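Long-range contact in 4-aminobutyrate transaminase (Acinetobacter baumannii, PDB 6WOP), which probably catalyses transfer of the amino group of 4-aminobutyrate to 2-oxoglutarate, as a pyridoxal-phosphate-dependent class-III aminotransferase: residues I133-G138 / I204-V209. Residues are numbered along the deposited sequence; the frame is centred on the assembly and turned at random.
Sequences ITFGNG and IVLEPV
The ring of F135 presents its CD1 edge to the neighbouring strand: V205 O lies close to the ring plane, 3.6 Å from CD1, and a water that bridges the two backbones sits at the same edge, also in the ring plane. L206 CB, 3.7 Å from F135 CD1, and I204 CG2, 3.8 Å from F135 CE1, approach obliquely. F135 CG stands anti to its own carbonyl carbon (chi1 -70°), which carries the ring in between these two side chains. I133 and I204 are bridge partners on the same sheet face, meeting CB to CG1; on the other face T134 CG2 lies alongside V205 CB.

Between the backbones, V205 N donates to I133 O over 2.8 Å, almost straight at 169°. At the next rung the strands have parted, and that water links them, accepting from F135 N and donating to V205 O. From F135 the chain turns, F135 to G138 forming a type II turn closed by G138 N to F135 O. Here E207 OE1 comes 3.2 Å from G138 CA; a second water donates to OE1 and to N137 O, while F139 N and G211 N bind OE1 and OE2 respectively, gripping the buried carboxylate.

These are adjacent parallel strands, 131-135 and 201-206, in the central seven-stranded sheet of the fold type I aminotransferase large domain. Strands 167-170 and 236-240 flank the pair, and helix 181-194 packs V188, I191 and F192 on the face bearing I133, F135 and I204.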
# COMPACT_ATOMS: atom_id res chain seq x y z
N ILE A 133 4.54 -4.10 13.82
CA ILE A 133 4.37 -3.05 14.80
C ILE A 133 5.75 -2.65 15.32
O ILE A 133 6.51 -3.51 15.78
CB ILE A 133 3.45 -3.51 15.95
CG1 ILE A 133 2.05 -3.74 15.43
CG2 ILE A 133 3.42 -2.44 17.08
CD1 ILE A 133 1.07 -4.30 16.48
N THR A 134 6.06 -1.37 15.23
CA THR A 134 7.26 -0.81 15.83
C THR A 134 6.82 0.28 16.81
O THR A 134 5.63 0.42 17.13
CB THR A 134 8.22 -0.22 14.77
OG1 THR A 134 7.49 0.73 14.01
CG2 THR A 134 8.66 -1.28 13.73
N PHE A 135 7.78 1.07 17.31
CA PHE A 135 7.49 2.02 18.37
C PHE A 135 7.94 3.42 17.99
O PHE A 135 8.92 3.62 17.27
CB PHE A 135 8.18 1.57 19.69
CG PHE A 135 7.56 0.35 20.26
CD1 PHE A 135 7.92 -0.93 19.79
CD2 PHE A 135 6.59 0.45 21.20
CE1 PHE A 135 7.30 -2.09 20.31
CE2 PHE A 135 5.97 -0.68 21.72
CZ PHE A 135 6.31 -1.95 21.26
N GLY A 136 7.22 4.41 18.50
CA GLY A 136 7.59 5.77 18.24
C GLY A 136 9.01 5.99 18.72
O GLY A 136 9.41 5.45 19.76
N ASN A 137 9.76 6.76 17.95
CA ASN A 137 11.18 7.07 18.17
C ASN A 137 12.07 5.87 17.89
O ASN A 137 13.32 6.00 18.02
CB ASN A 137 11.43 7.61 19.58
CG ASN A 137 10.51 8.75 19.91
OD1 ASN A 137 10.54 9.77 19.20
ND2 ASN A 137 9.69 8.63 20.99
N GLY A 138 11.52 4.72 17.48
CA GLY A 138 12.37 3.62 17.09
C GLY A 138 13.13 3.99 15.82
O GLY A 138 12.65 4.80 15.01
N ILE A 204 6.32 -7.98 16.09
CA ILE A 204 6.53 -6.74 16.84
C ILE A 204 8.01 -6.54 17.00
O ILE A 204 8.72 -7.44 17.50
CB ILE A 204 5.85 -6.78 18.22
CG1 ILE A 204 4.36 -6.98 18.00
CG2 ILE A 204 6.15 -5.45 19.01
CD1 ILE A 204 3.40 -6.89 19.31
N VAL A 205 8.49 -5.35 16.62
CA VAL A 205 9.93 -5.11 16.51
C VAL A 205 10.30 -3.95 17.40
O VAL A 205 9.72 -2.85 17.27
CB VAL A 205 10.34 -4.80 15.06
CG1 VAL A 205 11.92 -4.61 15.02
CG2 VAL A 205 9.80 -5.91 14.15
N LEU A 206 11.31 -4.14 18.25
CA LEU A 206 11.71 -3.05 19.13
C LEU A 206 13.20 -3.14 19.46
O LEU A 206 13.77 -4.23 19.56
CB LEU A 206 10.92 -3.04 20.43
CG LEU A 206 11.41 -3.96 21.52
CD1 LEU A 206 10.70 -3.59 22.80
CD2 LEU A 206 11.12 -5.36 21.15
N GLU A 207 13.77 -1.99 19.70
CA GLU A 207 15.13 -1.92 20.25
C GLU A 207 15.06 -2.13 21.75
O GLU A 207 14.36 -1.36 22.43
CB GLU A 207 15.72 -0.55 19.93
CG GLU A 207 15.94 -0.26 18.45
CD GLU A 207 15.98 1.22 18.19
OE1 GLU A 207 14.88 1.81 17.90
OE2 GLU A 207 17.11 1.79 18.30
N PRO A 208 15.76 -3.14 22.32
CA PRO A 208 15.82 -3.23 23.80
C PRO A 208 16.37 -1.96 24.43
O PRO A 208 16.03 -1.66 25.58
CB PRO A 208 16.77 -4.41 24.09
CG PRO A 208 17.02 -5.10 22.80
CD PRO A 208 16.57 -4.17 21.63
N VAL A 209 17.21 -1.19 23.74
CA VAL A 209 17.59 0.15 24.18
C VAL A 209 17.43 1.05 22.95
O VAL A 209 18.23 0.96 22.02
CB VAL A 209 19.04 0.23 24.71
CG1 VAL A 209 19.25 1.60 25.27
CG2 VAL A 209 19.36 -0.84 25.82
O HOH W 1 10.56 -0.02 17.21
O HOH W 2 15.65 4.65 18.59